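Local coordinates for protein PATF (PDB 4BG2) that probably acts as a prenyltransferase-like enzyme of the patellamide (cyanobactin) pathway, though its own reaction is uncertain, at residues 32-37 against 123-128; 82-87 against 102-107; 131-136 against 179-184; 185-190 against 233-238. All coordinates share one frame; numbering follows the deposited sequence.

Contact 1 (32-37 against 123-128)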
loop_
_atom_site.group_PDB
_atom_site.type_symbol
_atom_site.label_atom_id
_atom_site.label_comp_id
_atom_site.label_asym_id
_atom_site.label_seq_id
_atom_site.Cartn_x
_atom_site.Cartn_y
_atom_site.Cartn_z
ATOM N N PHE A 32 -3.961 19.840 0.531
ATOM C CA PHE A 32 -2.689 19.471 1.123
ATOM C C PHE A 32 -2.778 18.041 1.642
ATOM O O PHE A 32 -3.749 17.710 2.326
ATOM C CB PHE A 32 -2.370 20.403 2.297
ATOM C CG PHE A 32 -1.031 20.166 2.893
ATOM C CD1 PHE A 32 -0.853 19.240 3.911
ATOM C CD2 PHE A 32 0.066 20.844 2.404
ATOM C CE1 PHE A 32 0.415 18.993 4.434
ATOM C CE2 PHE A 32 1.327 20.615 2.925
ATOM C CZ PHE A 32 1.505 19.691 3.941
ATOM N N PRO A 33 -1.770 17.194 1.353
ATOM C CA PRO A 33 -0.503 17.408 0.670
ATOM C C PRO A 33 -0.462 16.940 -0.793
ATOM O O PRO A 33 0.627 16.698 -1.343
ATOM C CB PRO A 33 0.440 16.543 1.486
ATOM C CG PRO A 33 -0.411 15.343 1.783
ATOM C CD PRO A 33 -1.831 15.826 1.895
ATOM N N LEU A 34 -1.611 16.887 -1.445
ATOM C CA LEU A 34 -1.671 16.354 -2.802
ATOM C C LEU A 34 -0.867 17.121 -3.853
ATOM O O LEU A 34 -0.117 16.505 -4.605
ATOM C CB LEU A 34 -3.121 16.182 -3.225
ATOM C CG LEU A 34 -3.452 15.321 -4.440
ATOM C CD1 LEU A 34 -2.478 14.161 -4.644
ATOM C CD2 LEU A 34 -4.881 14.794 -4.268
ATOM N N PRO A 35 -0.989 18.455 -3.913
ATOM C CA PRO A 35 -0.068 19.169 -4.820
ATOM C C PRO A 35 1.412 18.878 -4.600
ATOM O O PRO A 35 2.141 18.648 -5.567
ATOM C CB PRO A 35 -0.375 20.650 -4.547
ATOM C CG PRO A 35 -1.789 20.658 -4.081
ATOM C CD PRO A 35 -1.978 19.371 -3.306
ATOM N N LEU A 36 1.859 18.890 -3.346
ATOM C CA LEU A 36 3.250 18.531 -3.011
ATOM C C LEU A 36 3.590 17.105 -3.469
ATOM O O LEU A 36 4.689 16.848 -3.963
ATOM C CB LEU A 36 3.492 18.608 -1.498
ATOM C CG LEU A 36 3.824 19.955 -0.857
ATOM C CD1 LEU A 36 3.796 19.815 0.658
ATOM C CD2 LEU A 36 5.193 20.431 -1.327
ATOM N N PHE A 37 2.662 16.171 -3.280
ATOM C CA PHE A 37 2.915 14.803 -3.668
ATOM C C PHE A 37 3.127 14.659 -5.176
ATOM O O PHE A 37 4.024 13.928 -5.635
ATOM C CB PHE A 37 1.758 13.924 -3.243
ATOM C CG PHE A 37 1.985 12.497 -3.530
ATOM C CD1 PHE A 37 2.989 11.792 -2.860
ATOM C CD2 PHE A 37 1.246 11.847 -4.495
ATOM C CE1 PHE A 37 3.202 10.457 -3.116
ATOM C CE2 PHE A 37 1.469 10.511 -4.762
ATOM C CZ PHE A 37 2.445 9.824 -4.076
ATOM N N VAL A 123 0.731 9.156 -0.128
ATOM C CA VAL A 123 -0.082 9.975 0.729
ATOM C C VAL A 123 -1.503 9.422 0.738
ATOM O O VAL A 123 -2.021 8.997 -0.303
ATOM C CB VAL A 123 -0.146 11.457 0.279
ATOM C CG1 VAL A 123 1.183 12.127 0.493
ATOM C CG2 VAL A 123 -0.603 11.614 -1.166
ATOM N N HIS A 124 -2.128 9.485 1.900
ATOM C CA HIS A 124 -3.546 9.217 2.057
ATOM C C HIS A 124 -4.217 10.443 2.660
ATOM O O HIS A 124 -4.014 10.771 3.839
ATOM C CB HIS A 124 -3.789 7.996 2.965
ATOM C CG HIS A 124 -3.168 6.723 2.462
ATOM N ND1 HIS A 124 -3.027 5.609 3.256
ATOM C CD2 HIS A 124 -2.657 6.388 1.258
ATOM C CE1 HIS A 124 -2.480 4.631 2.558
ATOM N NE2 HIS A 124 -2.209 5.091 1.350
ATOM N N LEU A 125 -5.029 11.107 1.847
ATOM C CA LEU A 125 -5.867 12.220 2.281
ATOM C C LEU A 125 -7.002 11.680 3.151
ATOM O O LEU A 125 -7.655 10.741 2.757
ATOM C CB LEU A 125 -6.492 12.917 1.055
ATOM C CG LEU A 125 -6.707 14.422 0.971
ATOM C CD1 LEU A 125 -5.613 15.178 1.706
ATOM C CD2 LEU A 125 -6.787 14.871 -0.492
ATOM N N GLY A 126 -7.216 12.270 4.328
ATOM C CA GLY A 126 -8.375 11.963 5.154
ATOM C C GLY A 126 -9.438 13.026 4.995
ATOM O O GLY A 126 -9.286 13.952 4.195
ATOM N N SER A 127 -10.489 12.934 5.800
ATOM C CA SER A 127 -11.562 13.934 5.801
ATOM C C SER A 127 -11.100 15.303 6.281
ATOM O O SER A 127 -11.695 16.323 5.928
ATOM C CB SER A 127 -12.712 13.460 6.677
ATOM O OG SER A 127 -12.222 13.174 7.972
ATOM N N LYS A 128 -10.053 15.320 7.098
ATOM C CA LYS A 128 -9.442 16.568 7.540
ATOM C C LYS A 128 -7.945 16.416 7.636
ATOM O O LYS A 128 -7.429 15.297 7.603
ATOM C CB LYS A 128 -10.032 17.016 8.879
ATOM C CG LYS A 128 -10.174 15.915 9.903
ATOM C CD LYS A 128 -10.955 16.411 11.090
ATOM C CE LYS A 128 -11.390 15.292 12.012
ATOM N NZ LYS A 128 -10.221 14.543 12.533
#
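Val123 is the main bump of this contact, and Phe37 and Pro33 make the hollow that receives it. Its methyl CG2 sits over one face of the Phe37 ring, displaced toward the rim, with Phe37 CG the nearest ring atom at 3.6 Å, a CH-pi contact. The second methyl, CG1, fills the notch beside it, 3.8 Å from both Pro33 CG and Phe37 CD1. A beta-branched residue suits this place because it offers two methyls from one fixed stem. With CG anti to the backbone N (chi1 -176°), Phe37 carries its ring to Val123.

A second bump follows two residues on. Leu125 CD1 lies 3.8 Å from Pro33 CD, while Leu125 CD2 meets Leu34 CD2 at 4.2 Å. Pro33, preceded by a cis peptide bond, takes the N-cap position, and its rigid ring forms the ridge between the two bumps; its carbonyl oxygen accepts from Phe37 N at 2.9 Å. His124, between the bumps, points the other way and bonds to Glu67 and Glu179. An outer helix laid by apolar side chains on an antiparallel strand is characteristic of the helix-wrapped barrel of the prenyltransferase fold.

Contact 2 (82-87 against 102-107)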
loop_
_atom_site.group_PDB
_atom_site.type_symbol
_atom_site.label_atom_id
_atom_site.label_comp_id
_atom_site.label_asym_id
_atom_site.label_seq_id
_atom_site.Cartn_x
_atom_site.Cartn_y
_atom_site.Cartn_z
ATOM N N HIS A 82 13.632 10.179 -1.642
ATOM C CA HIS A 82 12.293 10.661 -1.989
ATOM C C HIS A 82 11.396 10.754 -0.770
ATOM O O HIS A 82 10.625 11.699 -0.622
ATOM C CB HIS A 82 11.658 9.761 -3.071
ATOM C CG HIS A 82 12.415 9.775 -4.360
ATOM N ND1 HIS A 82 12.587 10.922 -5.103
ATOM C CD2 HIS A 82 13.106 8.805 -5.002
ATOM C CE1 HIS A 82 13.326 10.652 -6.162
ATOM N NE2 HIS A 82 13.645 9.370 -6.128
ATOM N N ALA A 83 11.485 9.763 0.101
ATOM C CA ALA A 83 10.693 9.742 1.318
ATOM C C ALA A 83 11.074 10.891 2.233
ATOM O O ALA A 83 10.220 11.640 2.707
ATOM C CB ALA A 83 10.889 8.426 2.043
ATOM N N PHE A 84 12.364 11.036 2.482
ATOM C CA PHE A 84 12.841 12.096 3.373
ATOM C C PHE A 84 12.512 13.479 2.843
ATOM O O PHE A 84 12.095 14.325 3.608
ATOM C CB PHE A 84 14.342 11.942 3.655
ATOM C CG PHE A 84 14.682 10.696 4.448
ATOM C CD1 PHE A 84 13.981 10.355 5.595
ATOM C CD2 PHE A 84 15.712 9.877 4.052
ATOM C CE1 PHE A 84 14.304 9.231 6.333
ATOM C CE2 PHE A 84 16.053 8.755 4.788
ATOM C CZ PHE A 84 15.337 8.418 5.915
ATOM N N LYS A 85 12.696 13.719 1.546
ATOM C CA LYS A 85 12.292 15.002 0.944
ATOM C C LYS A 85 10.823 15.298 1.162
ATOM O O LYS A 85 10.456 16.421 1.457
ATOM C CB LYS A 85 12.508 15.004 -0.561
ATOM C CG LYS A 85 13.917 15.330 -1.033
ATOM C CD LYS A 85 14.020 14.968 -2.517
ATOM C CE LYS A 85 15.083 15.754 -3.243
ATOM N NZ LYS A 85 16.399 15.630 -2.559
ATOM N N LEU A 86 9.983 14.282 0.977
ATOM C CA LEU A 86 8.537 14.442 1.118
ATOM C C LEU A 86 8.176 14.774 2.550
ATOM O O LEU A 86 7.404 15.709 2.804
ATOM C CB LEU A 86 7.800 13.169 0.678
ATOM C CG LEU A 86 6.282 13.193 0.786
ATOM C CD1 LEU A 86 5.728 14.298 -0.096
ATOM C CD2 LEU A 86 5.676 11.832 0.422
ATOM N N LEU A 87 8.737 14.015 3.482
ATOM C CA LEU A 87 8.516 14.242 4.901
ATOM C C LEU A 87 8.962 15.646 5.322
ATOM O O LEU A 87 8.283 16.281 6.112
ATOM C CB LEU A 87 9.216 13.185 5.743
ATOM C CG LEU A 87 8.687 11.742 5.659
ATOM C CD1 LEU A 87 9.625 10.808 6.378
ATOM C CD2 LEU A 87 7.294 11.614 6.242
ATOM N N SER A 102 9.814 5.695 13.960
ATOM C CA SER A 102 9.896 4.288 13.525
ATOM C C SER A 102 10.514 4.150 12.165
ATOM O O SER A 102 11.400 3.317 11.952
ATOM C CB SER A 102 8.519 3.632 13.486
ATOM O OG SER A 102 8.002 3.497 14.784
ATOM N N PHE A 103 10.055 4.969 11.224
ATOM C CA PHE A 103 10.637 4.950 9.877
ATOM C C PHE A 103 12.143 5.325 9.854
ATOM O O PHE A 103 12.945 4.671 9.177
ATOM C CB PHE A 103 9.863 5.880 8.943
ATOM C CG PHE A 103 10.340 5.831 7.532
ATOM C CD1 PHE A 103 10.079 4.718 6.740
ATOM C CD2 PHE A 103 11.048 6.884 6.984
ATOM C CE1 PHE A 103 10.538 4.637 5.441
ATOM C CE2 PHE A 103 11.509 6.813 5.683
ATOM C CZ PHE A 103 11.250 5.688 4.909
ATOM N N ASP A 104 12.515 6.374 10.583
ATOM C CA ASP A 104 13.925 6.750 10.687
ATOM C C ASP A 104 14.793 5.628 11.272
ATOM O O ASP A 104 15.865 5.352 10.769
ATOM C CB ASP A 104 14.105 7.992 11.552
ATOM C CG ASP A 104 13.662 9.243 10.866
ATOM O OD1 ASP A 104 13.566 9.245 9.613
ATOM O OD2 ASP A 104 13.419 10.240 11.576
ATOM N N ARG A 105 14.307 4.972 12.312
ATOM C CA ARG A 105 15.056 3.883 12.923
ATOM C C ARG A 105 15.161 2.684 11.974
ATOM O O ARG A 105 16.216 2.049 11.892
ATOM C CB ARG A 105 14.445 3.488 14.258
ATOM C CG ARG A 105 14.745 4.499 15.354
ATOM C CD ARG A 105 13.758 4.407 16.499
ATOM N NE ARG A 105 13.880 3.150 17.233
ATOM C CZ ARG A 105 13.005 2.700 18.137
ATOM N NH1 ARG A 105 11.899 3.377 18.437
ATOM N NH2 ARG A 105 13.227 1.541 18.729
ATOM N N PHE A 106 14.117 2.395 11.210
ATOM C CA PHE A 106 14.181 1.263 10.285
ATOM C C PHE A 106 15.141 1.589 9.154
ATOM O O PHE A 106 15.986 0.755 8.774
ATOM C CB PHE A 106 12.803 0.888 9.730
ATOM C CG PHE A 106 12.847 -0.311 8.830
ATOM C CD1 PHE A 106 13.206 -0.181 7.520
ATOM C CD2 PHE A 106 12.573 -1.566 9.323
ATOM C CE1 PHE A 106 13.274 -1.277 6.691
ATOM C CE2 PHE A 106 12.636 -2.672 8.497
ATOM C CZ PHE A 106 12.992 -2.525 7.182
ATOM N N ALA A 107 15.043 2.816 8.642
ATOM C CA ALA A 107 15.901 3.271 7.557
ATOM C C ALA A 107 17.362 3.272 7.983
ATOM O O ALA A 107 18.214 2.775 7.249
ATOM C CB ALA A 107 15.505 4.645 7.072
#
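Phe84 and Phe103 meet by different choices at the first torsion: in Phe103 the ring stands trans to the backbone N (chi1 -176°), whereas in Phe84 it stands opposite the carbonyl carbon (chi1 -66°). Both rings thereby reach into the space between two nearly antiparallel helices that lie side by side on the outside of the beta barrel. The axes of the short segments stay 12.3 Å apart, too far for backbones to touch, which is why long aromatic side chains suit the gap. The rings lie obliquely, planes 60° apart, with Phe84 CE1 3.8 Å from Phe103 CE2. Small residues make room for them: Ala83 CB rests 4.0 Å from Phe103 CZ, and Ala107 CB lies at the edge of the other ring, 3.9 Å from Phe84 CZ. Leu87 CD1 adds a flank at Phe103 CD2. Beneath, Phe103 meets Phe178 of the barrel edge-to-face and also touches Leu136. Trimming Phe84 to an alanine would probably open a gap between the helices, taking from Phe103 CE2 and the Ala107 methyl one of their packing partners. On the partly exposed side, where an acidic residue is tolerated, Asp104 OD1 approaches the edge of the Phe84 ring, 3.4 Å from CE1.

Contact 3 (131-136 against 179-184)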
loop_
_atom_site.group_PDB
_atom_site.type_symbol
_atom_site.label_atom_id
_atom_site.label_comp_id
_atom_site.label_asym_id
_atom_site.label_seq_id
_atom_site.Cartn_x
_atom_site.Cartn_y
_atom_site.Cartn_z
ATOM N N ASP A 131 -6.297 13.796 9.937
ATOM C CA ASP A 131 -6.497 12.394 9.555
ATOM C C ASP A 131 -5.731 11.972 8.316
ATOM O O ASP A 131 -5.820 10.830 7.922
ATOM C CB ASP A 131 -7.962 12.102 9.243
ATOM C CG ASP A 131 -8.814 12.011 10.460
ATOM O OD1 ASP A 131 -8.306 12.263 11.577
ATOM O OD2 ASP A 131 -10.014 11.683 10.290
ATOM N N SER A 132 -5.032 12.894 7.661
ATOM C CA SER A 132 -4.287 12.559 6.472
ATOM C C SER A 132 -2.953 12.006 6.876
ATOM O O SER A 132 -2.546 12.165 8.016
ATOM C CB SER A 132 -4.155 13.796 5.578
ATOM O OG SER A 132 -5.459 14.179 5.147
ATOM N N SER A 133 -2.283 11.318 5.969
ATOM C CA SER A 133 -1.048 10.669 6.320
ATOM C C SER A 133 -0.095 10.598 5.157
ATOM O O SER A 133 -0.494 10.719 3.986
ATOM C CB SER A 133 -1.344 9.232 6.828
ATOM O OG SER A 133 -1.899 8.455 5.769
ATOM N N VAL A 134 1.173 10.373 5.489
ATOM C CA VAL A 134 2.160 9.890 4.529
ATOM C C VAL A 134 2.231 8.367 4.741
ATOM O O VAL A 134 2.174 7.876 5.883
ATOM C CB VAL A 134 3.540 10.547 4.737
ATOM C CG1 VAL A 134 4.611 9.850 3.917
ATOM C CG2 VAL A 134 3.483 11.991 4.322
HETATM N N MSE A 135 2.293 7.632 3.635
HETATM C CA MSE A 135 2.336 6.178 3.667
HETATM C C MSE A 135 3.580 5.760 2.958
HETATM O O MSE A 135 3.871 6.201 1.842
HETATM C CB MSE A 135 1.092 5.618 2.957
HETATM C CG MSE A 135 1.031 4.087 2.995
HETATM SE SE MSE A 135 0.362 3.480 4.743
HETATM C CE MSE A 135 1.885 2.370 5.242
ATOM N N LEU A 136 4.361 4.927 3.616
ATOM C CA LEU A 136 5.623 4.465 3.067
ATOM C C LEU A 136 5.697 2.956 3.219
ATOM O O LEU A 136 5.599 2.436 4.323
ATOM C CB LEU A 136 6.789 5.103 3.812
ATOM C CG LEU A 136 6.785 6.641 3.882
ATOM C CD1 LEU A 136 7.769 7.158 4.914
ATOM C CD2 LEU A 136 7.107 7.280 2.548
ATOM N N GLU A 179 2.839 4.255 8.445
ATOM C CA GLU A 179 1.856 5.288 8.197
ATOM C C GLU A 179 2.055 6.404 9.191
ATOM O O GLU A 179 2.051 6.176 10.384
ATOM C CB GLU A 179 0.403 4.777 8.265
ATOM C CG GLU A 179 -0.597 5.851 7.833
ATOM C CD GLU A 179 -1.921 5.295 7.294
ATOM O OE1 GLU A 179 -2.268 4.155 7.643
ATOM O OE2 GLU A 179 -2.581 5.980 6.481
ATOM N N LEU A 180 2.237 7.614 8.678
ATOM C CA LEU A 180 2.528 8.774 9.504
ATOM C C LEU A 180 1.439 9.802 9.389
ATOM O O LEU A 180 1.394 10.557 8.425
ATOM C CB LEU A 180 3.868 9.386 9.094
ATOM C CG LEU A 180 5.108 8.493 9.283
ATOM C CD1 LEU A 180 5.145 7.362 8.277
ATOM C CD2 LEU A 180 6.372 9.316 9.133
ATOM N N PHE A 181 0.563 9.838 10.385
ATOM C CA PHE A 181 -0.548 10.752 10.384
ATOM C C PHE A 181 -0.105 12.154 10.796
ATOM O O PHE A 181 0.845 12.330 11.580
ATOM C CB PHE A 181 -1.650 10.255 11.297
ATOM C CG PHE A 181 -2.300 8.978 10.841
ATOM C CD1 PHE A 181 -3.349 9.004 9.932
ATOM C CD2 PHE A 181 -1.903 7.750 11.357
ATOM C CE1 PHE A 181 -3.990 7.840 9.547
ATOM C CE2 PHE A 181 -2.540 6.579 10.975
ATOM C CZ PHE A 181 -3.583 6.624 10.058
ATOM N N PHE A 182 -0.842 13.145 10.311
ATOM C CA PHE A 182 -0.464 14.542 10.497
ATOM C C PHE A 182 -0.822 15.100 11.876
ATOM O O PHE A 182 -0.458 16.213 12.188
ATOM C CB PHE A 182 -1.071 15.414 9.404
ATOM C CG PHE A 182 -0.614 15.067 8.022
ATOM C CD1 PHE A 182 0.469 14.238 7.812
ATOM C CD2 PHE A 182 -1.250 15.597 6.933
ATOM C CE1 PHE A 182 0.891 13.915 6.541
ATOM C CE2 PHE A 182 -0.822 15.309 5.656
ATOM C CZ PHE A 182 0.249 14.458 5.455
ATOM N N ASP A 183 -1.485 14.307 12.711
ATOM C CA ASP A 183 -1.667 14.651 14.120
ATOM C C ASP A 183 -0.613 14.041 15.040
ATOM O O ASP A 183 -0.735 14.131 16.263
ATOM C CB ASP A 183 -3.048 14.201 14.597
ATOM C CG ASP A 183 -3.234 12.712 14.540
ATOM O OD1 ASP A 183 -2.339 11.979 14.027
ATOM O OD2 ASP A 183 -4.313 12.249 14.985
ATOM N N GLY A 184 0.406 13.404 14.483
ATOM C CA GLY A 184 1.486 12.847 15.295
ATOM C C GLY A 184 1.358 11.343 15.561
ATOM O O GLY A 184 2.283 10.740 16.062
#
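Strands 133-136 and 179-181 run antiparallel, with Val134 and Leu180 as the hydrogen-bonded pair and Ser133-Phe181 and Met135-Glu179 as non-hydrogen-bonded pairs on either side. The bond from Leu180 N to Val134 O, 2.8 Å, is almost straight at 175°, and Val134 N returns one to Leu180 O. Beyond the strand end, Phe182 N continues the ladder to Ser132 O at 3.0 Å.

On the face carrying Ser133, Met135, Glu179 and Phe181, the extended Glu179 lays its chain diagonally toward Ser133. Ser133 OG, set between its own N and carbonyl carbon (chi1 65°), donates to the anti lone pair of Glu179 OE2 at 2.7 Å. That oxygen also bonds to His124 ND1, and OE1 pairs with Arg187, so Ser133 and Arg187 on the two neighbouring strands, with His124 one strand further on, fix the carboxylate. Met135, modelled as selenomethionine, crosses the glutamate stem with SE 3.8 Å from Glu179 CB, a soft apolar cover for its carbons.

The other face is apolar. Phe182 lays one ring face against the backbone, with Ser132 O 3.5 Å above the ring plane, and meets Val134 CG2 at its edge, 3.9 Å from CE1. Leu87 of helix 79-91 packs on Val134 and Leu180. A buried charged network among apolar groups inside, and an apolar face under helices outside, fit a closed antiparallel barrel, consistent with a prenyltransferase.

Contact 4 (185-190 against 233-238)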
loop_
_atom_site.group_PDB
_atom_site.type_symbol
_atom_site.label_atom_id
_atom_site.label_comp_id
_atom_site.label_asym_id
_atom_site.label_seq_id
_atom_site.Cartn_x
_atom_site.Cartn_y
_atom_site.Cartn_z
ATOM N N ARG A 185 0.244 10.719 15.187
ATOM C CA ARG A 185 0.143 9.254 15.275
ATOM C C ARG A 185 0.922 8.579 14.162
ATOM O O ARG A 185 0.950 9.046 13.028
ATOM C CB ARG A 185 -1.288 8.799 15.168
ATOM C CG ARG A 185 -2.096 8.992 16.426
ATOM C CD ARG A 185 -3.514 8.486 16.185
ATOM N NE ARG A 185 -4.159 9.309 15.173
ATOM C CZ ARG A 185 -4.698 8.871 14.040
ATOM N NH1 ARG A 185 -4.738 7.583 13.737
ATOM N NH2 ARG A 185 -5.216 9.754 13.205
ATOM N N SER A 186 1.536 7.458 14.478
ATOM C CA SER A 186 2.235 6.669 13.487
ATOM C C SER A 186 1.923 5.206 13.705
ATOM O O SER A 186 1.572 4.810 14.804
ATOM C CB SER A 186 3.737 6.954 13.537
ATOM O OG SER A 186 4.292 6.442 14.752
ATOM N N ARG A 187 2.039 4.405 12.650
ATOM C CA ARG A 187 1.769 2.992 12.715
ATOM C C ARG A 187 2.757 2.236 11.843
ATOM O O ARG A 187 3.242 2.744 10.839
ATOM C CB ARG A 187 0.326 2.686 12.260
ATOM C CG ARG A 187 -0.167 1.280 12.589
ATOM C CD ARG A 187 -1.575 0.984 12.021
ATOM N NE ARG A 187 -1.490 0.845 10.583
ATOM C CZ ARG A 187 -1.875 1.762 9.698
ATOM N NH1 ARG A 187 -2.472 2.887 10.073
ATOM N NH2 ARG A 187 -1.673 1.534 8.413
ATOM N N VAL A 188 3.030 1.009 12.259
ATOM C CA VAL A 188 3.860 0.087 11.536
ATOM C C VAL A 188 2.967 -1.134 11.208
ATOM O O VAL A 188 2.362 -1.715 12.096
ATOM C CB VAL A 188 5.088 -0.350 12.376
ATOM C CG1 VAL A 188 5.973 -1.305 11.611
ATOM C CG2 VAL A 188 5.906 0.856 12.813
ATOM N N ASP A 189 2.914 -1.486 9.924
ATOM C CA ASP A 189 2.187 -2.634 9.430
ATOM C C ASP A 189 3.196 -3.707 8.996
ATOM O O ASP A 189 4.070 -3.434 8.194
ATOM C CB ASP A 189 1.331 -2.226 8.217
ATOM C CG ASP A 189 -0.034 -1.660 8.607
ATOM O OD1 ASP A 189 -0.469 -1.828 9.776
ATOM O OD2 ASP A 189 -0.679 -1.032 7.745
ATOM N N LEU A 190 3.064 -4.925 9.524
ATOM C CA LEU A 190 3.834 -6.081 9.048
ATOM C C LEU A 190 3.015 -6.911 8.089
ATOM O O LEU A 190 1.886 -7.295 8.400
ATOM C CB LEU A 190 4.319 -6.950 10.203
ATOM C CG LEU A 190 5.661 -6.446 10.737
ATOM C CD1 LEU A 190 5.398 -5.460 11.858
ATOM C CD2 LEU A 190 6.579 -7.575 11.186
ATOM N N PHE A 233 -1.972 -7.537 6.631
ATOM C CA PHE A 233 -1.214 -6.613 7.453
ATOM C C PHE A 233 -1.598 -6.710 8.913
ATOM O O PHE A 233 -2.743 -6.494 9.276
ATOM C CB PHE A 233 -1.387 -5.172 6.973
ATOM C CG PHE A 233 -0.533 -4.803 5.801
ATOM C CD1 PHE A 233 0.838 -4.928 5.852
ATOM C CD2 PHE A 233 -1.103 -4.257 4.662
ATOM C CE1 PHE A 233 1.619 -4.540 4.778
ATOM C CE2 PHE A 233 -0.337 -3.874 3.579
ATOM C CZ PHE A 233 1.027 -4.034 3.628
ATOM N N PHE A 234 -0.626 -7.059 9.744
ATOM C CA PHE A 234 -0.778 -7.028 11.192
ATOM C C PHE A 234 -0.114 -5.781 11.804
ATOM O O PHE A 234 0.908 -5.292 11.313
ATOM C CB PHE A 234 -0.147 -8.280 11.774
ATOM C CG PHE A 234 -0.846 -9.553 11.349
ATOM C CD1 PHE A 234 -0.570 -10.129 10.130
ATOM C CD2 PHE A 234 -1.804 -10.127 12.161
ATOM C CE1 PHE A 234 -1.225 -11.285 9.727
ATOM C CE2 PHE A 234 -2.468 -11.276 11.774
ATOM C CZ PHE A 234 -2.183 -11.851 10.553
ATOM N N SER A 235 -0.696 -5.284 12.887
ATOM C CA SER A 235 -0.124 -4.163 13.623
ATOM C C SER A 235 -0.628 -4.202 15.041
ATOM O O SER A 235 -1.756 -4.609 15.281
ATOM C CB SER A 235 -0.563 -2.819 13.006
ATOM O OG SER A 235 0.115 -1.702 13.593
ATOM N N LYS A 236 0.180 -3.686 15.961
ATOM C CA LYS A 236 -0.272 -3.415 17.331
ATOM C C LYS A 236 -1.538 -2.551 17.324
ATOM O O LYS A 236 -2.311 -2.567 18.255
ATOM C CB LYS A 236 0.765 -2.606 18.102
ATOM C CG LYS A 236 0.527 -2.574 19.605
ATOM C CD LYS A 236 1.615 -1.770 20.293
ATOM C CE LYS A 236 1.475 -1.803 21.810
ATOM N NZ LYS A 236 0.322 -0.971 22.288
ATOM N N THR A 237 -1.688 -1.734 16.289
ATOM C CA THR A 237 -2.765 -0.783 16.188
ATOM C C THR A 237 -4.036 -1.416 15.643
ATOM O O THR A 237 -5.099 -0.805 15.694
ATOM C CB THR A 237 -2.323 0.357 15.267
ATOM O OG1 THR A 237 -1.352 1.164 15.953
ATOM C CG2 THR A 237 -3.482 1.203 14.846
ATOM N N ARG A 238 -3.944 -2.648 15.156
ATOM C CA ARG A 238 -5.075 -3.310 14.522
ATOM C C ARG A 238 -5.587 -4.453 15.389
ATOM O O ARG A 238 -4.832 -5.360 15.783
ATOM C CB ARG A 238 -4.646 -3.867 13.179
ATOM C CG ARG A 238 -4.383 -2.808 12.134
ATOM C CD ARG A 238 -3.990 -3.474 10.825
ATOM N NE ARG A 238 -3.458 -2.517 9.842
ATOM C CZ ARG A 238 -4.180 -1.817 8.964
ATOM N NH1 ARG A 238 -5.507 -1.958 8.922
ATOM N NH2 ARG A 238 -3.566 -0.964 8.118
HETATM O O HOH W 1 2.161 -0.167 14.897
#
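Asp189 is held between Arg187 and Arg238, a salt-bridge network on the inner side of the beta barrel, where strand 186-190 meets the loop leaving strand 229-233. Each arginine grips the carboxylate side-on with NE and NH2. Arg187 NE reaches Asp189 OD1, and its NH2 reaches OD2 at 2.8 Å. From the opposite face of the carboxylate, Arg238 NE meets OD1, and its NH2 meets OD2 at 2.9 Å. Each oxygen thus accepts two donors, which fixes the rotation of the group, and a short aspartate suits a place where both arginines can close in. The remaining nitrogen NH1 of Arg187 pairs with Glu179. An asparagine in place of Asp189 would probably leave Arg238 without its counter-charge and free to turn, with Arg187 relying on Glu179.

The backbone is satisfied separately. Leu190 and Phe234 form a single antiparallel bridge, with Leu190 N giving to Phe234 O at 2.8 Å and Phe234 N to Leu190 O. One residue on, Ser235 OG, anti to the backbone N (chi1 -172°), donates to Val188 O at 2.7 Å from above the carbonyl plane. Asp157 of helix 147-157 also hydrogen-bonds to Ser235 OG. A water accepts from Val188 N and donates to Ser235 OG. Next to them, Thr237 CB lies across the Arg187 chain, 3.4 Å from CD.

How the contacts relate
From the N terminus, contact 1 closes the first and longest loop, joining helix 34-42 to the end of strand 116-124. Contact 2 is nested inside that loop, a short closure between two successive helices. Contacts 3 and 4 then follow in series, each closing a loop that holds helices and strand; none of the four cross. Contact 1 reaches contact 3 through adjacent strands 116-124 and 133-140, and contact 3 reaches contact 4 through strands 173-181 and 186-194, so the three follow consecutive strands of one barrel. Contact 2 lies outside, its helices packing on contact 3 through Leu87 and Phe103 and touching contact 1 where Leu86 meets Phe37.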